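Local coordinates for surface protein VspA (Borrelia turicatae, PDB 1YJG) that is a variable outer-membrane lipoprotein, one of a set whose switching of expression probably helps the spirochaete evade host immunity, present here as its helical core, at residues Thr42-Asn47 and Val108-Ala113; Ala60-Leu65 and Asn87-Phe92; Asp16-Val21 and Ala138-Leu143. All blocks are in the same frame, centred on the assembly; numbering follows the deposited sequence.

The three contacts tie together the helical bundle that forms the core of this surface lipoprotein. They are nested along the chain: contact 3 joins the first and last helices, 2-28 and 129-155, near their middles, contact 1 closes a loop inside it, and contact 2 lies inside that again, between helices 48-69 and 76-98. Contacts 2 and 3 have centres 11 Å apart and touch through Val61, Lys64, Val17, Leu20 and Asp16. Contact 1, its centre 25 Å from that of contact 2 and 27 Å from that of contact 3, pins the loop before helix 48-69 to the start of helix 110-117 at one end of the bundle, whose first and last helices are clasped together. Contacts 1 and 3 also touch the second subunit.

Contact 1. Residues Thr42-Asn47 and Val108-Ala113; sequences TDADKN and VKDADA
Asp45 and Asp110 exchange backbone-to-carboxylate hydrogen bonds: Asp45 N donates to Asp110 OD1 from above the carboxylate plane, 3.1 Å away, and Asp110 N returns a bond of 3.2 Å to the anti side of Asp45 OD1. The reciprocal pairing brings the two carboxylates close, Asp45 OD1 lying 3.8 Å from Asp110 OD1, and the donors around them probably offset the repulsion. The side chain of Asn47 crosses that of Asp110 at about a right angle. Its ND2 lies 2.8 Å from Asp110 OD1, on the anti lone pair, with the oxygen nearly in the amide plane. The same ND2 reaches Val108 O at 3.0 Å, and this carbonyl also accepts Asn47 N at 3.1 Å, a nearly straight bond of 164°. Asn47 OD1 is engaged by Gly32 N, so both ends of the amide are fixed.

The salt bridge lies alongside: Lys109, bent at its third and fourth torsions, curls back to set NZ 2.7 Å from Asp45 OD2, which it meets on the syn side, tilted out of the carboxylate plane. Apolar contact is slight, with Asn47 CB against Ala113 CB at 3.8 Å.

Lys109 holds the N-cap position of helix 110-117, and Asp45 OD1, from the loop leading into helix 48-69, accepts the amide of the first helical residue, Asp110, an N-terminal capping interaction supplied from elsewhere in the chain.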
loop_
_atom_site.group_PDB
_atom_site.type_symbol
_atom_site.label_atom_id
_atom_site.label_comp_id
_atom_site.label_asym_id
_atom_site.label_seq_id
_atom_site.Cartn_x
_atom_site.Cartn_y
_atom_site.Cartn_z
ATOM N N THR A 42 -7.406 4.604 20.569
ATOM C CA THR A 42 -7.140 3.304 21.158
ATOM C C THR A 42 -8.453 2.571 21.440
ATOM O O THR A 42 -9.350 3.115 22.072
ATOM C CB THR A 42 -6.335 3.465 22.447
ATOM O OG1 THR A 42 -5.060 4.053 22.153
ATOM C CG2 THR A 42 -5.989 2.109 23.071
ATOM N N ASP A 43 -8.543 1.348 20.924
ATOM C CA ASP A 43 -9.688 0.452 21.071
ATOM C C ASP A 43 -9.093 -0.938 20.801
ATOM O O ASP A 43 -9.155 -1.460 19.690
ATOM C CB ASP A 43 -10.799 0.815 20.092
ATOM C CG ASP A 43 -12.079 0.043 20.346
ATOM O OD1 ASP A 43 -12.664 -0.483 19.379
ATOM O OD2 ASP A 43 -12.585 -0.090 21.482
ATOM N N ALA A 44 -8.478 -1.495 21.838
ATOM C CA ALA A 44 -7.792 -2.792 21.803
ATOM C C ALA A 44 -8.475 -4.056 21.261
ATOM O O ALA A 44 -9.690 -4.228 21.317
ATOM C CB ALA A 44 -7.226 -3.091 23.195
ATOM N N ASP A 45 -7.608 -4.941 20.767
ATOM C CA ASP A 45 -7.935 -6.253 20.208
ATOM C C ASP A 45 -8.872 -6.299 18.989
ATOM O O ASP A 45 -9.039 -5.302 18.295
ATOM C CB ASP A 45 -8.399 -7.161 21.347
ATOM C CG ASP A 45 -7.517 -7.032 22.585
ATOM O OD1 ASP A 45 -6.309 -6.744 22.449
ATOM O OD2 ASP A 45 -7.942 -7.194 23.740
ATOM N N LYS A 46 -9.427 -7.477 18.708
ATOM C CA LYS A 46 -10.328 -7.681 17.571
ATOM C C LYS A 46 -9.626 -7.277 16.258
ATOM O O LYS A 46 -10.232 -6.668 15.372
ATOM C CB LYS A 46 -11.645 -6.905 17.750
ATOM C CG LYS A 46 -12.274 -6.999 19.146
ATOM C CD LYS A 46 -12.579 -5.603 19.693
ATOM C CE LYS A 46 -13.243 -5.648 21.067
ATOM N NZ LYS A 46 -14.698 -5.294 21.010
ATOM N N ASN A 47 -8.360 -7.670 16.125
ATOM C CA ASN A 47 -7.545 -7.333 14.951
ATOM C C ASN A 47 -7.554 -8.292 13.761
ATOM O O ASN A 47 -6.943 -7.987 12.741
ATOM C CB ASN A 47 -6.089 -7.145 15.395
ATOM C CG ASN A 47 -5.920 -6.002 16.354
ATOM O OD1 ASN A 47 -6.046 -4.844 15.967
ATOM N ND2 ASN A 47 -5.635 -6.312 17.612
ATOM N N VAL A 108 -8.378 -11.339 18.082
ATOM C CA VAL A 108 -6.925 -11.358 17.957
ATOM C C VAL A 108 -6.394 -10.171 18.741
ATOM O O VAL A 108 -6.588 -9.021 18.337
ATOM C CB VAL A 108 -6.466 -11.264 16.491
ATOM C CG1 VAL A 108 -4.945 -11.217 16.409
ATOM C CG2 VAL A 108 -7.028 -12.427 15.684
ATOM N N LYS A 109 -5.748 -10.459 19.872
ATOM C CA LYS A 109 -5.181 -9.429 20.737
ATOM C C LYS A 109 -4.035 -8.681 20.058
ATOM O O LYS A 109 -3.355 -9.225 19.184
ATOM C CB LYS A 109 -4.740 -10.026 22.081
ATOM C CG LYS A 109 -5.913 -10.315 23.041
ATOM C CD LYS A 109 -5.477 -10.510 24.498
ATOM C CE LYS A 109 -5.148 -9.185 25.211
ATOM N NZ LYS A 109 -6.373 -8.400 25.597
ATOM N N ASP A 110 -3.842 -7.437 20.489
ATOM C CA ASP A 110 -2.817 -6.534 19.965
ATOM C C ASP A 110 -1.419 -7.142 19.843
ATOM O O ASP A 110 -0.777 -7.013 18.804
ATOM C CB ASP A 110 -2.747 -5.253 20.827
ATOM C CG ASP A 110 -3.941 -4.323 20.608
ATOM O OD1 ASP A 110 -4.763 -4.592 19.699
ATOM O OD2 ASP A 110 -4.147 -3.305 21.305
ATOM N N ALA A 111 -0.956 -7.791 20.906
ATOM C CA ALA A 111 0.368 -8.408 20.923
ATOM C C ALA A 111 0.498 -9.472 19.842
ATOM O O ALA A 111 1.523 -9.558 19.182
ATOM C CB ALA A 111 0.667 -8.993 22.291
ATOM N N ASP A 112 -0.542 -10.280 19.663
ATOM C CA ASP A 112 -0.524 -11.333 18.649
ATOM C C ASP A 112 -0.596 -10.758 17.226
ATOM O O ASP A 112 -0.034 -11.342 16.299
ATOM C CB ASP A 112 -1.612 -12.369 18.913
ATOM C CG ASP A 112 -1.419 -13.065 20.250
ATOM O OD1 ASP A 112 -0.402 -13.775 20.395
ATOM O OD2 ASP A 112 -2.208 -12.935 21.220
ATOM N N ALA A 113 -1.276 -9.625 17.057
ATOM C CA ALA A 113 -1.378 -8.987 15.752
ATOM C C ALA A 113 0.022 -8.489 15.396
ATOM O O ALA A 113 0.427 -8.549 14.255
ATOM C CB ALA A 113 -2.359 -7.843 15.773
#

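Contact 2. Residues Ala60-Leu65 and Asn87-Phe92; sequences AVDTKL and NASTSF
Asp62 reaches across from helix 48-69 and places one carboxylate oxygen between two hydroxyls of helix 76-98. Ser89 OG donates to Asp62 OD1 at 2.7 Å, on the anti lone pair, the one directed away from OD2. Thr90 OG1 lies 2.9 Å from the same OD1. The CG of Asp62 stands anti to the backbone N (chi1 -162°), which carries the carboxylate out toward the facing helix, while the OG of Ser89 takes the position between its own backbone N and carbonyl carbon (chi1 62°) and meets it.

A water molecule extends the group, donating to both Asp62 OD2 at 3.2 Å and Thr90 OG1 at 3.1 Å and so linking the second carboxylate oxygen to the threonine. Asp62 OD2 also forms a salt bridge with Lys86, one turn before Thr90.

Apolar groups flank the serine. Leu65 CD1 lies 3.8 Å from Ser89 OG, and Val61 CG1 comes within 4.2 Å of Ser89 CB. Further out, Leu135 of helix 129-155 packs on Ser89, while Val61 turns to Val17 and Leu20 of helix 2-28.

The helices run antiparallel, their segment axes 9.2 Å apart at closest approach and 147° between directions. With Ser89 buried, its hydroxyl gains a charged acceptor, and the lysine and water at the other oxygen would probably help to stabilise the negative charge of Asp62. Polar bonding to a carboxylate, more than apolar contact, therefore joins these two helices here.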
loop_
_atom_site.group_PDB
_atom_site.type_symbol
_atom_site.label_atom_id
_atom_site.label_comp_id
_atom_site.label_asym_id
_atom_site.label_seq_id
_atom_site.Cartn_x
_atom_site.Cartn_y
_atom_site.Cartn_z
ATOM N N ALA A 60 -0.948 -9.661 -3.098
ATOM C CA ALA A 60 -0.843 -8.838 -4.309
ATOM C C ALA A 60 0.631 -8.694 -4.645
ATOM O O ALA A 60 1.009 -8.742 -5.807
ATOM C CB ALA A 60 -1.479 -7.468 -4.105
ATOM N N VAL A 61 1.455 -8.520 -3.611
ATOM C CA VAL A 61 2.897 -8.391 -3.774
ATOM C C VAL A 61 3.471 -9.651 -4.419
ATOM O O VAL A 61 4.258 -9.572 -5.363
ATOM C CB VAL A 61 3.586 -8.196 -2.411
ATOM C CG1 VAL A 61 5.077 -8.496 -2.511
ATOM C CG2 VAL A 61 3.364 -6.807 -1.911
ATOM N N ASP A 62 3.064 -10.806 -3.901
ATOM C CA ASP A 62 3.514 -12.107 -4.405
ATOM C C ASP A 62 3.151 -12.295 -5.890
ATOM O O ASP A 62 3.963 -12.780 -6.676
ATOM C CB ASP A 62 2.891 -13.239 -3.583
ATOM C CG ASP A 62 3.630 -14.556 -3.752
ATOM O OD1 ASP A 62 4.693 -14.740 -3.116
ATOM O OD2 ASP A 62 3.219 -15.466 -4.496
ATOM N N THR A 63 1.935 -11.901 -6.252
ATOM C CA THR A 63 1.446 -12.008 -7.620
ATOM C C THR A 63 2.273 -11.110 -8.549
ATOM O O THR A 63 2.600 -11.507 -9.655
ATOM C CB THR A 63 -0.034 -11.606 -7.691
ATOM O OG1 THR A 63 -0.823 -12.529 -6.932
ATOM C CG2 THR A 63 -0.588 -11.722 -9.121
ATOM N N LYS A 64 2.606 -9.907 -8.084
ATOM C CA LYS A 64 3.393 -8.954 -8.869
ATOM C C LYS A 64 4.824 -9.440 -9.084
ATOM O O LYS A 64 5.416 -9.183 -10.115
ATOM C CB LYS A 64 3.391 -7.572 -8.207
ATOM C CG LYS A 64 2.029 -6.864 -8.265
ATOM C CD LYS A 64 1.903 -5.755 -7.240
ATOM C CE LYS A 64 0.489 -5.168 -7.218
ATOM N NZ LYS A 64 0.228 -4.275 -8.361
ATOM N N LEU A 65 5.365 -10.138 -8.100
ATOM C CA LEU A 65 6.714 -10.673 -8.165
ATOM C C LEU A 65 6.700 -11.880 -9.086
ATOM O O LEU A 65 7.661 -12.109 -9.805
ATOM C CB LEU A 65 7.223 -11.056 -6.762
ATOM C CG LEU A 65 7.467 -9.867 -5.842
ATOM C CD1 LEU A 65 7.650 -10.288 -4.378
ATOM C CD2 LEU A 65 8.658 -9.068 -6.317
ATOM N N ASN A 87 10.431 -15.280 -2.334
ATOM C CA ASN A 87 10.560 -16.371 -1.376
ATOM C C ASN A 87 10.045 -15.831 -0.046
ATOM O O ASN A 87 9.391 -16.529 0.704
ATOM C CB ASN A 87 12.030 -16.807 -1.161
ATOM C CG ASN A 87 12.620 -17.639 -2.330
ATOM O OD1 ASN A 87 11.909 -18.175 -3.183
ATOM N ND2 ASN A 87 13.948 -17.747 -2.341
ATOM N N ALA A 88 10.360 -14.575 0.244
ATOM C CA ALA A 88 9.939 -13.946 1.490
ATOM C C ALA A 88 8.423 -13.736 1.574
ATOM O O ALA A 88 7.819 -14.047 2.596
ATOM C CB ALA A 88 10.694 -12.631 1.720
ATOM N N SER A 89 7.815 -13.223 0.509
ATOM C CA SER A 89 6.369 -12.994 0.490
ATOM C C SER A 89 5.611 -14.332 0.553
ATOM O O SER A 89 4.557 -14.426 1.174
ATOM C CB SER A 89 5.946 -12.181 -0.741
ATOM O OG SER A 89 6.238 -12.851 -1.953
ATOM N N THR A 90 6.154 -15.361 -0.091
ATOM C CA THR A 90 5.546 -16.688 -0.088
ATOM C C THR A 90 5.605 -17.218 1.348
ATOM O O THR A 90 4.641 -17.777 1.844
ATOM C CB THR A 90 6.289 -17.627 -1.080
ATOM O OG1 THR A 90 5.837 -17.365 -2.415
ATOM C CG2 THR A 90 5.929 -19.079 -0.872
ATOM N N SER A 91 6.740 -17.005 2.007
ATOM C CA SER A 91 6.971 -17.435 3.393
ATOM C C SER A 91 5.988 -16.784 4.351
ATOM O O SER A 91 5.437 -17.436 5.240
ATOM C CB SER A 91 8.394 -17.088 3.827
ATOM O OG SER A 91 9.266 -18.160 3.544
ATOM N N PHE A 92 5.786 -15.484 4.182
ATOM C CA PHE A 92 4.856 -14.747 5.024
ATOM C C PHE A 92 3.453 -15.342 4.908
ATOM O O PHE A 92 2.789 -15.584 5.910
ATOM C CB PHE A 92 4.793 -13.266 4.621
ATOM C CG PHE A 92 3.750 -12.498 5.372
ATOM C CD1 PHE A 92 4.046 -11.947 6.613
ATOM C CD2 PHE A 92 2.461 -12.388 4.878
ATOM C CE1 PHE A 92 3.086 -11.262 7.328
ATOM C CE2 PHE A 92 1.488 -11.708 5.595
ATOM C CZ PHE A 92 1.798 -11.143 6.814
HETATM O O HOH W 1 3.451 -18.578 -3.921
#

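Contact 3. Residues Asp16-Val21 and Ala138-Leu143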
loop_
_atom_site.group_PDB
_atom_site.type_symbol
_atom_site.label_atom_id
_atom_site.label_comp_id
_atom_site.label_asym_id
_atom_site.label_seq_id
_atom_site.Cartn_x
_atom_site.Cartn_y
_atom_site.Cartn_z
ATOM N N ASP A 16 6.514 -0.153 -6.957
ATOM C CA ASP A 16 5.158 -0.528 -6.613
ATOM C C ASP A 16 5.157 -1.570 -5.480
ATOM O O ASP A 16 4.503 -1.387 -4.463
ATOM C CB ASP A 16 4.488 -1.079 -7.863
ATOM C CG ASP A 16 3.044 -1.431 -7.656
ATOM O OD1 ASP A 16 2.663 -2.543 -8.094
ATOM O OD2 ASP A 16 2.218 -0.652 -7.111
ATOM N N VAL A 17 5.907 -2.654 -5.660
ATOM C CA VAL A 17 5.983 -3.710 -4.659
ATOM C C VAL A 17 6.604 -3.194 -3.339
ATOM O O VAL A 17 6.166 -3.555 -2.251
ATOM C CB VAL A 17 6.770 -4.931 -5.205
ATOM C CG1 VAL A 17 7.137 -5.899 -4.089
ATOM C CG2 VAL A 17 5.965 -5.632 -6.273
ATOM N N HIS A 18 7.606 -2.332 -3.454
ATOM C CA HIS A 18 8.295 -1.762 -2.308
ATOM C C HIS A 18 7.323 -0.979 -1.443
ATOM O O HIS A 18 7.281 -1.148 -0.211
ATOM C CB HIS A 18 9.423 -0.869 -2.806
ATOM C CG HIS A 18 10.277 -0.287 -1.727
ATOM N ND1 HIS A 18 10.060 0.971 -1.203
ATOM C CD2 HIS A 18 11.393 -0.758 -1.120
ATOM C CE1 HIS A 18 10.986 1.236 -0.297
ATOM N NE2 HIS A 18 11.810 0.206 -0.232
ATOM N N THR A 19 6.513 -0.149 -2.097
ATOM C CA THR A 19 5.522 0.658 -1.396
ATOM C C THR A 19 4.515 -0.242 -0.669
ATOM O O THR A 19 4.245 -0.028 0.515
ATOM C CB THR A 19 4.810 1.585 -2.362
ATOM O OG1 THR A 19 5.696 2.662 -2.725
ATOM C CG2 THR A 19 3.615 2.261 -1.689
ATOM N N LEU A 20 3.976 -1.243 -1.368
ATOM C CA LEU A 20 3.018 -2.161 -0.755
ATOM C C LEU A 20 3.586 -2.827 0.520
ATOM O O LEU A 20 2.869 -2.991 1.502
ATOM C CB LEU A 20 2.595 -3.243 -1.737
ATOM C CG LEU A 20 1.702 -2.805 -2.905
ATOM C CD1 LEU A 20 1.351 -4.003 -3.751
ATOM C CD2 LEU A 20 0.427 -2.126 -2.409
ATOM N N VAL A 21 4.861 -3.206 0.482
ATOM C CA VAL A 21 5.524 -3.848 1.605
ATOM C C VAL A 21 5.613 -2.876 2.795
ATOM O O VAL A 21 5.285 -3.240 3.923
ATOM C CB VAL A 21 6.921 -4.394 1.201
ATOM C CG1 VAL A 21 7.734 -4.824 2.420
ATOM C CG2 VAL A 21 6.770 -5.558 0.236
ATOM N N ALA A 138 14.743 -7.764 1.602
ATOM C CA ALA A 138 14.820 -8.218 0.223
ATOM C C ALA A 138 14.352 -7.195 -0.800
ATOM O O ALA A 138 14.978 -7.036 -1.852
ATOM C CB ALA A 138 14.029 -9.511 0.073
ATOM N N ILE A 139 13.244 -6.515 -0.506
ATOM C CA ILE A 139 12.701 -5.521 -1.431
ATOM C C ILE A 139 13.569 -4.260 -1.487
ATOM O O ILE A 139 13.651 -3.607 -2.534
ATOM C CB ILE A 139 11.194 -5.202 -1.112
ATOM C CG1 ILE A 139 10.527 -4.473 -2.282
ATOM C CG2 ILE A 139 11.048 -4.377 0.167
ATOM C CD1 ILE A 139 10.744 -5.107 -3.651
ATOM N N ASP A 140 14.207 -3.917 -0.365
ATOM C CA ASP A 140 15.075 -2.742 -0.311
ATOM C C ASP A 140 16.208 -2.992 -1.277
ATOM O O ASP A 140 16.603 -2.100 -2.007
ATOM C CB ASP A 140 15.716 -2.525 1.081
ATOM C CG ASP A 140 14.778 -1.897 2.097
ATOM O OD1 ASP A 140 13.730 -1.330 1.727
ATOM O OD2 ASP A 140 15.025 -1.929 3.321
ATOM N N ALA A 141 16.733 -4.217 -1.273
ATOM C CA ALA A 141 17.845 -4.577 -2.156
ATOM C C ALA A 141 17.432 -4.541 -3.617
ATOM O O ALA A 141 18.174 -4.035 -4.468
ATOM C CB ALA A 141 18.412 -5.962 -1.787
ATOM N N LEU A 142 16.250 -5.070 -3.923
ATOM C CA LEU A 142 15.792 -5.070 -5.304
ATOM C C LEU A 142 15.522 -3.659 -5.805
ATOM O O LEU A 142 15.766 -3.376 -6.979
ATOM C CB LEU A 142 14.552 -5.957 -5.484
ATOM C CG LEU A 142 13.990 -6.061 -6.910
ATOM C CD1 LEU A 142 15.025 -6.598 -7.877
ATOM C CD2 LEU A 142 12.761 -6.938 -6.917
ATOM N N LEU A 143 15.019 -2.778 -4.933
ATOM C CA LEU A 143 14.725 -1.394 -5.324
ATOM C C LEU A 143 16.034 -0.671 -5.618
ATOM O O LEU A 143 16.139 0.059 -6.606
ATOM C CB LEU A 143 13.905 -0.627 -4.263
ATOM C CG LEU A 143 13.514 0.826 -4.622
ATOM C CD1 LEU A 143 12.786 0.921 -6.009
ATOM C CD2 LEU A 143 12.659 1.473 -3.554
#
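Segments 16-21 and 138-143 are helical and run antiparallel, with 152° between their directions and axes 9.7 Å apart at closest approach; His18 and Ile139 are nearest, their CA atoms 5.9 Å apart. The imidazole of His18 lies against the second helix. Leu143 CD2 sits over the centre of one ring face, 3.4 Å from the centroid and only 6° off the normal, a CH-pi contact. At the ring edge, His18 NE2 donates to Asp140 OD1 at 3.1 Å, a somewhat bent bond with ring and carboxylate planes oblique to each other. The same OD1 takes a salt bridge from Lys22, so the carboxylate is shared between the histidine and the lysine.

Ile139 packs against the backbone of helix 2-28 at His18. With its CG1 anti to the backbone N (chi1 -165°), that methylene meets His18 CA at 3.5 Å and carries CD1 on to Val17 CG1 at 3.7 Å. The other branch, CG2, meets Val21 CG1 at 4.0 Å.

Val14, one turn before His18, also packs on Ile139 and Leu143. Lys64 of helix 48-69 packs on Val17, and helix 76-98 on Leu142. Asp16 and Thr19 hydrogen-bond Thr19 and Asp16 of the second subunit, placing this face of helix 2-28 at the subunit interface.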